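Local structure of Ac-ASP-7 (Ancylostoma caninum, 3S6S) at residues Asp6-Gly11 with Val51-Leu56; Ala44-Gly49 with Cys162-Gly167; Tyr111-Arg116 with Asp146-Glu151. The protein is of unknown function but, as a secreted hookworm protein of the SCP/TAPS (CAP) family, probably takes part in the dealings between parasite and host. One frame throughout, in Å; residues are numbered along the deposited sequence.

Interaction 1: Asp6-Gly11 with Val51-Leu56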
ATOM      1  N   ASP A   6       8.371   9.142   0.289  1.00 36.77           N
ATOM      2  CA  ASP A   6       8.519   8.954  -1.130  1.00 35.54           C
ATOM      3  C   ASP A   6       9.937   8.538  -1.470  1.00 39.09           C
ATOM      4  O   ASP A   6      10.890   9.110  -0.953  1.00 40.49           O
ATOM      5  CB  ASP A   6       8.287  10.300  -1.759  1.00 41.81           C
ATOM      6  CG  ASP A   6       7.405  10.230  -2.929  1.00 47.38           C
ATOM      7  OD1 ASP A   6       7.851   9.636  -3.951  1.00 40.80           O
ATOM      8  OD2 ASP A   6       6.284  10.798  -2.820  1.00 47.33           O
ATOM      9  N   ASN A   7      10.080   7.551  -2.347  1.00 41.03           N
ATOM     10  CA  ASN A   7      11.394   7.145  -2.831  1.00 34.09           C
ATOM     11  C   ASN A   7      11.360   7.008  -4.344  1.00 38.73           C
ATOM     12  O   ASN A   7      10.324   6.636  -4.915  1.00 32.37           O
ATOM     13  CB  ASN A   7      11.835   5.833  -2.181  1.00 33.60           C
ATOM     14  CG  ASN A   7      13.324   5.561  -2.354  1.00 38.34           C
ATOM     15  OD1 ASN A   7      13.763   4.412  -2.342  1.00 33.40           O
ATOM     16  ND2 ASN A   7      14.109   6.630  -2.507  1.00 39.36           N
ATOM     17  N   GLN A   8      12.468   7.376  -4.988  1.00 41.46           N
ATOM     18  CA  GLN A   8      12.661   7.141  -6.416  1.00 40.67           C
ATOM     19  C   GLN A   8      12.069   8.159  -7.389  1.00 43.30           C
ATOM     20  O   GLN A   8      11.961   9.362  -7.101  1.00 42.73           O
ATOM     21  CB  GLN A   8      12.116   5.764  -6.796  1.00 38.56           C
ATOM     22  CG  GLN A   8      13.160   4.803  -7.267  1.00 39.75           C
ATOM     23  CD  GLN A   8      13.972   4.261  -6.134  1.00 41.35           C
ATOM     24  OE1 GLN A   8      13.673   3.187  -5.605  1.00 44.76           O
ATOM     25  NE2 GLN A   8      15.010   4.996  -5.740  1.00 45.90           N
ATOM     26  N   GLY A   9      11.689   7.625  -8.557  1.00 44.18           N
ATOM     27  CA  GLY A   9      11.194   8.403  -9.688  1.00 53.48           C
ATOM     28  C   GLY A   9      11.340   7.701 -11.042  1.00 55.13           C
ATOM     29  O   GLY A   9      12.136   6.761 -11.169  1.00 58.22           O
ATOM     30  N   SER A  10      10.572   8.118 -12.055  1.00 58.65           N
ATOM     31  CA  SER A  10       9.550   9.168 -11.946  1.00 59.87           C
ATOM     32  C   SER A  10       8.773   9.346 -13.256  1.00 58.86           C
ATOM     33  O   SER A  10       8.988  10.316 -13.991  1.00 65.30           O
ATOM     34  CB  SER A  10      10.156  10.515 -11.532  1.00 54.07           C
ATOM     35  OG  SER A  10       9.168  11.312 -10.913  1.00 55.10           O
ATOM     36  N   GLY A  11       7.850   8.427 -13.525  1.00 50.68           N
ATOM     37  CA  GLY A  11       7.525   7.378 -12.578  1.00 38.61           C
ATOM     38  C   GLY A  11       6.283   7.823 -11.840  1.00 35.57           C
ATOM     39  O   GLY A  11       5.183   7.378 -12.134  1.00 36.82           O
ATOM     40  N   VAL A  51       6.633   2.523   1.842  1.00 27.43           N
ATOM     41  CA  VAL A  51       7.249   3.610   1.122  1.00 27.70           C
ATOM     42  C   VAL A  51       6.598   3.737  -0.250  1.00 26.30           C
ATOM     43  O   VAL A  51       6.516   2.763  -0.984  1.00 25.37           O
ATOM     44  CB  VAL A  51       8.749   3.368   0.962  1.00 26.48           C
ATOM     45  CG1 VAL A  51       9.324   4.322  -0.062  1.00 25.89           C
ATOM     46  CG2 VAL A  51       9.436   3.494   2.314  1.00 25.52           C
ATOM     47  N   TYR A  52       6.120   4.937  -0.579  1.00 30.05           N
ATOM     48  CA  TYR A  52       5.619   5.213  -1.918  1.00 27.23           C
ATOM     49  C   TYR A  52       6.770   5.316  -2.913  1.00 29.87           C
ATOM     50  O   TYR A  52       7.667   6.144  -2.762  1.00 32.87           O
ATOM     51  CB  TYR A  52       4.735   6.473  -1.987  1.00 33.26           C
ATOM     52  CG  TYR A  52       3.926   6.449  -3.268  1.00 28.29           C
ATOM     53  CD1 TYR A  52       2.637   5.933  -3.279  1.00 23.80           C
ATOM     54  CD2 TYR A  52       4.488   6.856  -4.474  1.00 26.89           C
ATOM     55  CE1 TYR A  52       1.912   5.856  -4.449  1.00 28.47           C
ATOM     56  CE2 TYR A  52       3.772   6.789  -5.656  1.00 26.88           C
ATOM     57  CZ  TYR A  52       2.485   6.286  -5.640  1.00 30.21           C
ATOM     58  OH  TYR A  52       1.767   6.208  -6.813  1.00 32.26           O
ATOM     59  N   ASP A  53       6.728   4.467  -3.932  1.00 27.16           N
ATOM     60  CA  ASP A  53       7.868   4.257  -4.813  1.00 28.33           C
ATOM     61  C   ASP A  53       7.454   4.472  -6.265  1.00 28.85           C
ATOM     62  O   ASP A  53       6.703   3.665  -6.828  1.00 27.16           O
ATOM     63  CB  ASP A  53       8.406   2.837  -4.609  1.00 27.73           C
ATOM     64  CG  ASP A  53       9.596   2.498  -5.512  1.00 32.49           C
ATOM     65  OD1 ASP A  53       9.682   2.966  -6.672  1.00 29.27           O
ATOM     66  OD2 ASP A  53      10.454   1.717  -5.049  1.00 38.54           O
ATOM     67  N   CYS A  54       7.968   5.552  -6.860  1.00 28.14           N
ATOM     68  CA  CYS A  54       7.629   5.948  -8.225  1.00 28.55           C
ATOM     69  C   CYS A  54       7.971   4.875  -9.239  1.00 28.71           C
ATOM     70  O   CYS A  54       7.288   4.746 -10.253  1.00 28.04           O
ATOM     71  CB  CYS A  54       8.333   7.246  -8.619  1.00 32.18           C
ATOM     72  SG  CYS A  54       8.047   8.639  -7.504  1.00 32.13           S
ATOM     73  N   GLY A  55       9.037   4.128  -8.971  1.00 27.89           N
ATOM     74  CA  GLY A  55       9.400   2.986  -9.788  1.00 26.46           C
ATOM     75  C   GLY A  55       8.288   1.958  -9.810  1.00 27.82           C
ATOM     76  O   GLY A  55       7.903   1.476 -10.876  1.00 30.21           O
ATOM     77  N   LEU A  56       7.751   1.632  -8.638  1.00 24.72           N
ATOM     78  CA  LEU A  56       6.624   0.711  -8.575  1.00 28.45           C
ATOM     79  C   LEU A  56       5.332   1.330  -9.117  1.00 27.67           C
ATOM     80  O   LEU A  56       4.461   0.608  -9.589  1.00 25.27           O
ATOM     81  CB  LEU A  56       6.399   0.178  -7.161  1.00 25.69           C
ATOM     82  CG  LEU A  56       7.520  -0.679  -6.589  1.00 29.37           C
ATOM     83  CD1 LEU A  56       7.170  -1.128  -5.183  1.00 23.79           C
ATOM     84  CD2 LEU A  56       7.796  -1.872  -7.509  1.00 31.41           C
TER
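Asp6 and Asn7 run parallel to Tyr52 and Asp53 as an edge pairing of the mixed sheet in the alpha-beta-alpha sandwich of the SCP/TAPS (CAP) fold. Two backbone bonds zip the strands: Asn7 N gives to Tyr52 O at 2.8 Å, and Cys54 N gives to Asn7 O at 3.2 Å. Beyond Asn7 the chain leaves the sheet and curls over the first turn of helix 54-65, with cis peptide bonds before Ser10 and Gly11.

On one face of the pair, Asn7 CB rests against Val51 CG1 at 3.6 Å, while its amide oxygen turns to Arg116. Asp53 caps the helix. Its carboxylate is carried anti to the backbone N (chi1 179°), where Asp53 OD1 accepts from Leu56 N at 3.1 Å, the donor lying well above the carboxylate plane, and more weakly from Gly55 N. OD2 makes a salt bridge to Arg116, so this one carboxylate serves both a helix end and the guanidinium of Arg116. Gln8 CB and CG pass close to Asp53 OD1, CB at 3.7 Å.

Cys54, joined to Cys12 by a disulfide, packs against the loop: its CB lies 3.3 Å from Gly9 CA, and its SG lies 3.7 Å from Asp6 OD1.

Interaction 2: Ala44-Gly49 with Cys162-Gly167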
ATOM      1  N   ALA A  44      -2.272  -5.970  18.107  1.00 43.51           N
ATOM      2  CA  ALA A  44      -1.139  -5.119  17.764  1.00 43.44           C
ATOM      3  C   ALA A  44      -0.008  -5.951  17.199  1.00 44.16           C
ATOM      4  O   ALA A  44       0.107  -7.144  17.493  1.00 44.71           O
ATOM      5  CB  ALA A  44      -0.656  -4.355  19.002  1.00 39.57           C
ATOM      6  N   ARG A  45       0.828  -5.329  16.380  1.00 38.38           N
ATOM      7  CA  ARG A  45       1.957  -6.052  15.811  1.00 39.56           C
ATOM      8  C   ARG A  45       3.003  -5.112  15.241  1.00 38.01           C
ATOM      9  O   ARG A  45       2.764  -3.912  15.073  1.00 31.70           O
ATOM     10  CB  ARG A  45       1.491  -6.999  14.701  1.00 40.83           C
ATOM     11  CG  ARG A  45       0.798  -6.292  13.545  1.00 36.91           C
ATOM     12  CD  ARG A  45      -0.704  -6.531  13.604  1.00 43.38           C
ATOM     13  NE  ARG A  45      -1.105  -7.573  12.666  1.00 44.83           N
ATOM     14  CZ  ARG A  45      -2.200  -8.319  12.777  1.00 43.44           C
ATOM     15  NH1 ARG A  45      -3.027  -8.171  13.800  1.00 42.25           N
ATOM     16  NH2 ARG A  45      -2.457  -9.229  11.852  1.00 50.98           N
ATOM     17  N   GLU A  46       4.165  -5.682  14.939  1.00 38.60           N
ATOM     18  CA  GLU A  46       5.170  -4.979  14.171  1.00 34.79           C
ATOM     19  C   GLU A  46       4.566  -4.722  12.807  1.00 38.76           C
ATOM     20  O   GLU A  46       3.966  -5.615  12.202  1.00 39.44           O
ATOM     21  CB  GLU A  46       6.438  -5.818  14.048  1.00 33.76           C
ATOM     22  CG  GLU A  46       7.519  -5.179  13.208  1.00 33.28           C
ATOM     23  CD  GLU A  46       8.817  -5.939  13.260  1.00 37.89           C
ATOM     24  OE1 GLU A  46       9.007  -6.737  14.198  1.00 41.84           O
ATOM     25  OE2 GLU A  46       9.658  -5.743  12.361  1.00 43.15           O
ATOM     26  N   MET A  47       4.691  -3.491  12.335  1.00 35.43           N
ATOM     27  CA  MET A  47       4.167  -3.134  11.031  1.00 33.72           C
ATOM     28  C   MET A  47       5.158  -2.214  10.322  1.00 36.17           C
ATOM     29  O   MET A  47       5.772  -1.349  10.949  1.00 37.25           O
ATOM     30  CB  MET A  47       2.799  -2.470  11.185  1.00 33.17           C
ATOM     31  CG  MET A  47       2.141  -2.022   9.877  1.00 34.32           C
ATOM     32  SD  MET A  47       1.409  -3.345   8.890  1.00 30.79           S
ATOM     33  CE  MET A  47       0.044  -3.861   9.947  1.00 31.19           C
ATOM     34  N   TYR A  48       5.339  -2.425   9.023  1.00 33.61           N
ATOM     35  CA  TYR A  48       6.153  -1.518   8.225  1.00 32.44           C
ATOM     36  C   TYR A  48       5.237  -0.583   7.493  1.00 30.25           C
ATOM     37  O   TYR A  48       4.214  -1.013   6.988  1.00 31.62           O
ATOM     38  CB  TYR A  48       7.029  -2.288   7.235  1.00 29.81           C
ATOM     39  CG  TYR A  48       8.333  -2.698   7.866  1.00 33.59           C
ATOM     40  CD1 TYR A  48       8.350  -3.625   8.904  1.00 34.62           C
ATOM     41  CD2 TYR A  48       9.544  -2.128   7.463  1.00 31.71           C
ATOM     42  CE1 TYR A  48       9.523  -3.995   9.511  1.00 35.45           C
ATOM     43  CE2 TYR A  48      10.734  -2.495   8.070  1.00 32.80           C
ATOM     44  CZ  TYR A  48      10.709  -3.435   9.099  1.00 35.03           C
ATOM     45  OH  TYR A  48      11.861  -3.822   9.726  1.00 36.50           O
ATOM     46  N   GLY A  49       5.574   0.701   7.469  1.00 29.58           N
ATOM     47  CA  GLY A  49       4.850   1.631   6.623  1.00 26.67           C
ATOM     48  C   GLY A  49       5.224   1.288   5.188  1.00 28.74           C
ATOM     49  O   GLY A  49       6.287   0.723   4.943  1.00 28.96           O
ATOM     50  N   CYS A 162      11.905  -2.471  15.232  1.00 40.38           N
ATOM     51  CA  CYS A 162      11.686  -2.997  13.895  1.00 41.25           C
ATOM     52  C   CYS A 162      12.662  -4.129  13.621  1.00 43.96           C
ATOM     53  O   CYS A 162      13.872  -3.893  13.524  1.00 39.95           O
ATOM     54  CB  CYS A 162      11.826  -1.882  12.865  1.00 33.63           C
ATOM     55  SG  CYS A 162      10.804  -0.462  13.279  1.00 39.81           S
ATOM     56  N   THR A 163      12.128  -5.348  13.492  1.00 37.29           N
ATOM     57  CA  THR A 163      12.951  -6.560  13.393  1.00 40.01           C
ATOM     58  C   THR A 163      12.942  -7.217  12.010  1.00 46.07           C
ATOM     59  O   THR A 163      13.883  -7.945  11.659  1.00 42.03           O
ATOM     60  CB  THR A 163      12.490  -7.659  14.398  1.00 42.62           C
ATOM     61  OG1 THR A 163      11.189  -8.144  14.028  1.00 41.16           O
ATOM     62  CG2 THR A 163      12.446  -7.134  15.827  1.00 40.79           C
ATOM     63  N   TYR A 164      11.876  -6.992  11.239  1.00 40.33           N
ATOM     64  CA  TYR A 164      11.684  -7.738   9.998  1.00 38.67           C
ATOM     65  C   TYR A 164      12.769  -7.428   8.992  1.00 36.85           C
ATOM     66  O   TYR A 164      13.232  -8.318   8.287  1.00 37.43           O
ATOM     67  CB  TYR A 164      10.309  -7.465   9.380  1.00 41.36           C
ATOM     68  CG  TYR A 164       9.156  -8.053  10.160  1.00 42.09           C
ATOM     69  CD1 TYR A 164       7.910  -7.433  10.165  1.00 37.46           C
ATOM     70  CD2 TYR A 164       9.313  -9.229  10.885  1.00 38.70           C
ATOM     71  CE1 TYR A 164       6.856  -7.961  10.875  1.00 36.78           C
ATOM     72  CE2 TYR A 164       8.268  -9.766  11.596  1.00 40.25           C
ATOM     73  CZ  TYR A 164       7.039  -9.126  11.588  1.00 43.34           C
ATOM     74  OH  TYR A 164       5.988  -9.664  12.295  1.00 43.90           O
ATOM     75  N   TYR A 165      13.166  -6.163   8.914  1.00 34.62           N
ATOM     76  CA  TYR A 165      14.166  -5.763   7.940  1.00 37.90           C
ATOM     77  C   TYR A 165      15.291  -4.984   8.593  1.00 47.08           C
ATOM     78  O   TYR A 165      15.068  -4.238   9.549  1.00 43.47           O
ATOM     79  CB  TYR A 165      13.541  -4.946   6.808  1.00 37.82           C
ATOM     80  CG  TYR A 165      12.538  -5.720   5.987  1.00 36.36           C
ATOM     81  CD1 TYR A 165      12.957  -6.632   5.016  1.00 35.73           C
ATOM     82  CD2 TYR A 165      11.174  -5.550   6.184  1.00 32.48           C
ATOM     83  CE1 TYR A 165      12.037  -7.354   4.257  1.00 35.13           C
ATOM     84  CE2 TYR A 165      10.248  -6.271   5.439  1.00 33.22           C
ATOM     85  CZ  TYR A 165      10.684  -7.168   4.471  1.00 33.39           C
ATOM     86  OH  TYR A 165       9.763  -7.876   3.727  1.00 30.07           O
ATOM     87  N   LYS A 166      16.492  -5.157   8.047  1.00 49.24           N
ATOM     88  CA  LYS A 166      17.712  -4.590   8.611  1.00 51.71           C
ATOM     89  C   LYS A 166      17.618  -3.117   9.018  1.00 52.73           C
ATOM     90  O   LYS A 166      17.477  -2.805  10.210  1.00 54.67           O
ATOM     91  CB  LYS A 166      18.896  -4.813   7.659  1.00 47.33           C
ATOM     92  N   GLY A 167      17.701  -2.213   8.043  1.00 45.97           N
ATOM     93  CA  GLY A 167      17.986  -0.813   8.355  1.00 46.44           C
ATOM     94  C   GLY A 167      16.790   0.098   8.542  1.00 41.83           C
ATOM     95  O   GLY A 167      16.573   1.027   7.757  1.00 43.43           O
TER
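The carboxylate of Glu46 grips the loop at Thr163-Tyr164 with three hydrogen bonds. Thr163 OG1 donates to OE1 of Glu46 at 2.6 Å, on the syn lone pair. The other oxygen, OE2 of Glu46, takes two backbone donors: Tyr164 N at 2.8 Å, also syn, and Thr163 N at 2.7 Å, which comes in from above the carboxylate plane. The chain of Glu46 is extended all the way out (chi1 177°, chi2 172°), and that reach brings its carboxylate to the loop.

The carboxylate also lies nearly flat over the Tyr164 ring, the two planes 21° apart, with OE2 nearest the CG side of the ring. Lys113 makes a cation-pi contact with the opposite face of this ring.

A second polar tie lies alongside: Tyr165 N donates to Tyr48 OH at 2.8 Å, and Ser168 OG is a further partner of that hydroxyl. Tyr165 turns its edge to the Tyr48 face in a T-shaped pair, centroids 5.1 Å apart, while Tyr164 CB packs against Tyr48 CE1 at 3.6 Å. Cys162, in disulfide with Cys175, adds its CB near the hydroxyl.

Three consecutive backbone N-H groups of a loop without regular structure are thus satisfied by two side chains, an arrangement that pins the disulfide-bonded C-terminal region to the CAP domain and probably favours an ionised Glu46.

Interaction 3: Tyr111-Arg116 with Asp146-Glu151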
ATOM      1  N   TYR A 111      -0.524  -6.414   4.761  1.00 25.36           N
ATOM      2  CA  TYR A 111       0.579  -7.345   4.994  1.00 28.13           C
ATOM      3  C   TYR A 111       1.780  -6.642   5.617  1.00 31.67           C
ATOM      4  O   TYR A 111       2.426  -5.829   4.961  1.00 28.88           O
ATOM      5  CB  TYR A 111       0.998  -7.962   3.650  1.00 26.14           C
ATOM      6  CG  TYR A 111       2.088  -9.007   3.710  1.00 26.50           C
ATOM      7  CD1 TYR A 111       2.991  -9.148   2.669  1.00 29.18           C
ATOM      8  CD2 TYR A 111       2.196  -9.877   4.791  1.00 29.25           C
ATOM      9  CE1 TYR A 111       3.988 -10.116   2.710  1.00 31.01           C
ATOM     10  CE2 TYR A 111       3.186 -10.835   4.846  1.00 25.61           C
ATOM     11  CZ  TYR A 111       4.079 -10.949   3.806  1.00 31.45           C
ATOM     12  OH  TYR A 111       5.059 -11.914   3.851  1.00 34.22           O
ATOM     13  N   PRO A 112       2.098  -6.966   6.884  1.00 33.91           N
ATOM     14  CA  PRO A 112       3.123  -6.233   7.652  1.00 28.58           C
ATOM     15  C   PRO A 112       4.531  -6.279   7.062  1.00 28.18           C
ATOM     16  O   PRO A 112       5.352  -5.456   7.446  1.00 31.74           O
ATOM     17  CB  PRO A 112       3.095  -6.922   9.020  1.00 30.75           C
ATOM     18  CG  PRO A 112       1.728  -7.535   9.108  1.00 32.51           C
ATOM     19  CD  PRO A 112       1.407  -7.973   7.707  1.00 30.02           C
ATOM     20  N   LYS A 113       4.800  -7.186   6.125  1.00 30.02           N
ATOM     21  CA  LYS A 113       6.157  -7.339   5.593  1.00 30.22           C
ATOM     22  C   LYS A 113       6.358  -6.735   4.204  1.00 30.67           C
ATOM     23  O   LYS A 113       7.461  -6.780   3.653  1.00 27.70           O
ATOM     24  CB  LYS A 113       6.592  -8.804   5.623  1.00 31.58           C
ATOM     25  CG  LYS A 113       6.632  -9.359   7.035  1.00 34.75           C
ATOM     26  CD  LYS A 113       7.038 -10.833   7.107  1.00 33.59           C
ATOM     27  CE  LYS A 113       7.116 -11.271   8.581  1.00 29.43           C
ATOM     28  NZ  LYS A 113       7.394 -12.719   8.717  1.00 36.90           N
ATOM     29  N   ALA A 114       5.295  -6.181   3.631  1.00 28.41           N
ATOM     30  CA  ALA A 114       5.460  -5.307   2.475  1.00 28.89           C
ATOM     31  C   ALA A 114       6.095  -4.008   2.979  1.00 24.80           C
ATOM     32  O   ALA A 114       5.808  -3.579   4.087  1.00 27.59           O
ATOM     33  CB  ALA A 114       4.109  -5.042   1.791  1.00 24.10           C
ATOM     34  N   THR A 115       6.960  -3.392   2.182  1.00 23.57           N
ATOM     35  CA  THR A 115       7.670  -2.192   2.621  1.00 22.17           C
ATOM     36  C   THR A 115       7.612  -1.043   1.628  1.00 27.21           C
ATOM     37  O   THR A 115       8.012   0.085   1.957  1.00 27.05           O
ATOM     38  CB  THR A 115       9.162  -2.463   2.889  1.00 25.21           C
ATOM     39  OG1 THR A 115       9.860  -2.592   1.647  1.00 22.23           O
ATOM     40  CG2 THR A 115       9.355  -3.700   3.743  1.00 25.42           C
ATOM     41  N   ARG A 116       7.155  -1.327   0.407  1.00 23.39           N
ATOM     42  CA  ARG A 116       6.959  -0.278  -0.577  1.00 26.06           C
ATOM     43  C   ARG A 116       5.939  -0.661  -1.636  1.00 26.42           C
ATOM     44  O   ARG A 116       5.679  -1.850  -1.865  1.00 27.34           O
ATOM     45  CB  ARG A 116       8.283   0.192  -1.203  1.00 28.70           C
ATOM     46  CG  ARG A 116       9.163  -0.885  -1.758  1.00 30.15           C
ATOM     47  CD  ARG A 116      10.315  -0.270  -2.551  1.00 31.31           C
ATOM     48  NE  ARG A 116      11.506  -0.042  -1.741  1.00 36.08           N
ATOM     49  CZ  ARG A 116      12.372   0.954  -1.947  1.00 40.36           C
ATOM     50  NH1 ARG A 116      12.171   1.825  -2.933  1.00 31.64           N
ATOM     51  NH2 ARG A 116      13.431   1.091  -1.157  1.00 37.26           N
ATOM     52  N   ASP A 146      -0.962 -17.464   0.938  1.00 42.50           N
ATOM     53  CA  ASP A 146      -2.195 -17.891   1.562  1.00 40.12           C
ATOM     54  C   ASP A 146      -1.896 -18.613   2.861  1.00 38.82           C
ATOM     55  O   ASP A 146      -0.957 -19.409   2.944  1.00 35.95           O
ATOM     56  CB  ASP A 146      -3.012 -18.732   0.592  1.00 44.40           C
ATOM     57  CG  ASP A 146      -3.518 -17.906  -0.580  1.00 56.15           C
ATOM     58  OD1 ASP A 146      -2.750 -17.727  -1.553  1.00 58.61           O
ATOM     59  OD2 ASP A 146      -4.663 -17.399  -0.506  1.00 55.56           O
ATOM     60  N   GLY A 147      -2.676 -18.288   3.883  1.00 33.37           N
ATOM     61  CA  GLY A 147      -2.470 -18.837   5.200  1.00 39.16           C
ATOM     62  C   GLY A 147      -1.320 -18.227   5.985  1.00 37.72           C
ATOM     63  O   GLY A 147      -1.235 -18.442   7.184  1.00 40.71           O
ATOM     64  N   GLU A 148      -0.434 -17.483   5.327  1.00 37.25           N
ATOM     65  CA  GLU A 148       0.660 -16.821   6.035  1.00 36.96           C
ATOM     66  C   GLU A 148       0.120 -15.993   7.200  1.00 34.55           C
ATOM     67  O   GLU A 148      -0.828 -15.229   7.040  1.00 32.80           O
ATOM     68  CB  GLU A 148       1.496 -15.943   5.097  1.00 35.09           C
ATOM     69  CG  GLU A 148       2.629 -15.220   5.809  1.00 30.84           C
ATOM     70  CD  GLU A 148       3.575 -14.492   4.875  1.00 33.46           C
ATOM     71  OE1 GLU A 148       3.405 -14.584   3.640  1.00 36.40           O
ATOM     72  OE2 GLU A 148       4.509 -13.830   5.374  1.00 35.52           O
ATOM     73  N   SER A 149       0.714 -16.164   8.376  1.00 37.05           N
ATOM     74  CA  SER A 149       0.299 -15.394   9.551  1.00 40.48           C
ATOM     75  C   SER A 149       0.855 -13.962   9.491  1.00 37.30           C
ATOM     76  O   SER A 149       1.995 -13.747   9.078  1.00 30.09           O
ATOM     77  CB  SER A 149       0.752 -16.080  10.846  1.00 36.64           C
ATOM     78  OG  SER A 149       0.268 -15.363  11.982  1.00 47.82           O
ATOM     79  N   PHE A 150       0.038 -12.995   9.901  1.00 34.27           N
ATOM     80  CA  PHE A 150       0.424 -11.586   9.855  1.00 38.34           C
ATOM     81  C   PHE A 150       0.753 -11.032  11.241  1.00 41.86           C
ATOM     82  O   PHE A 150       1.313  -9.946  11.354  1.00 41.01           O
ATOM     83  CB  PHE A 150      -0.685 -10.721   9.230  1.00 36.40           C
ATOM     84  CG  PHE A 150      -0.824 -10.872   7.743  1.00 34.66           C
ATOM     85  CD1 PHE A 150      -0.063 -11.799   7.040  1.00 30.22           C
ATOM     86  CD2 PHE A 150      -1.719 -10.075   7.038  1.00 33.21           C
ATOM     87  CE1 PHE A 150      -0.194 -11.927   5.667  1.00 32.24           C
ATOM     88  CE2 PHE A 150      -1.855 -10.200   5.655  1.00 30.71           C
ATOM     89  CZ  PHE A 150      -1.088 -11.123   4.970  1.00 28.75           C
ATOM     90  N   GLU A 151       0.384 -11.766  12.293  1.00 44.47           N
ATOM     91  CA  GLU A 151       0.579 -11.294  13.667  1.00 43.78           C
ATOM     92  C   GLU A 151       2.025 -11.470  14.067  1.00 41.40           C
ATOM     93  O   GLU A 151       2.746 -12.251  13.445  1.00 40.61           O
ATOM     94  CB  GLU A 151      -0.309 -12.067  14.639  1.00 41.64           C
ATOM     95  CG  GLU A 151      -1.751 -12.172  14.205  1.00 49.02           C
ATOM     96  CD  GLU A 151      -2.627 -12.808  15.265  1.00 58.86           C
ATOM     97  OE1 GLU A 151      -2.195 -13.813  15.867  1.00 61.72           O
ATOM     98  OE2 GLU A 151      -3.744 -12.293  15.505  1.00 61.93           O
TER
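Tyr111 and Pro112 face Phe150 across a contact between two loops of the CAP domain: one leads from helix 103-110 into strand 116-123, the other follows strand 133-140 on the way to the cysteine-rich C-terminal region. Tyr111 opens a type I beta turn that ends at Ala114, closed by the bond from Ala114 N to Tyr111 O.

One face of the Phe150 ring receives both partners. Tyr111 lays the CD2 side of its ring over it, CD2 coming to 3.3 Å from Phe150 CE1. The two rings meet obliquely, their planes tilted 34° apart and their centroids separated by 4.9 Å. Next to it on the same face, Pro112 sets its CD 4.1 Å from the centroid of the Phe150 ring, a CH-pi contact, and Tyr111 CA makes another. The backbone and ring of the turn thus share one aromatic surface. Pro112 CG also reaches the Phe150 carbonyl oxygen.

With chi1 at -177°, the Tyr111 ring extends away from its own backbone N and carries the phenol past Phe150 toward Glu148. There the hydroxyl gives a short bond, 2.5 Å from Tyr111 OH to Glu148 OE2. The carboxylate is met on its syn side, though 29° out of its plane, and stands almost perpendicular to the Tyr111 ring.

Lys142 NZ also bonds to the Tyr111 hydroxyl, whereas Glu148 OE1 accepts from Lys145 N; both oxygens of the carboxylate are therefore engaged, which would help fix its rotation. The nearby positive charges probably favour its ionised form. Lys113 stretches out fully beside this pair without forming a salt bridge: its NZ stops 4.6 Å from Glu148 OE2.

From the N terminus, interaction 1 closes first, bringing the edge strand 6-7 back to strand 51-53 and the start of helix 54-65 around helix 16-34. Residues 44-49 lie inside that loop and pair far ahead with 162-167, so interaction 2 crosses interaction 1. Interaction 3 follows interaction 1 in series and is nested within the long loop of interaction 2; it joins the entry to strand 116-123 to the loop after strand 133-140. Arg116 links interactions 1 and 3 through its salt bridge to Asp53, and Tyr165 OH lies 2.6 Å from Lys113 O between interactions 2 and 3. Together they join sheet edge 6-7, the loop before strand 116-123 and loops 146-151 and 162-167.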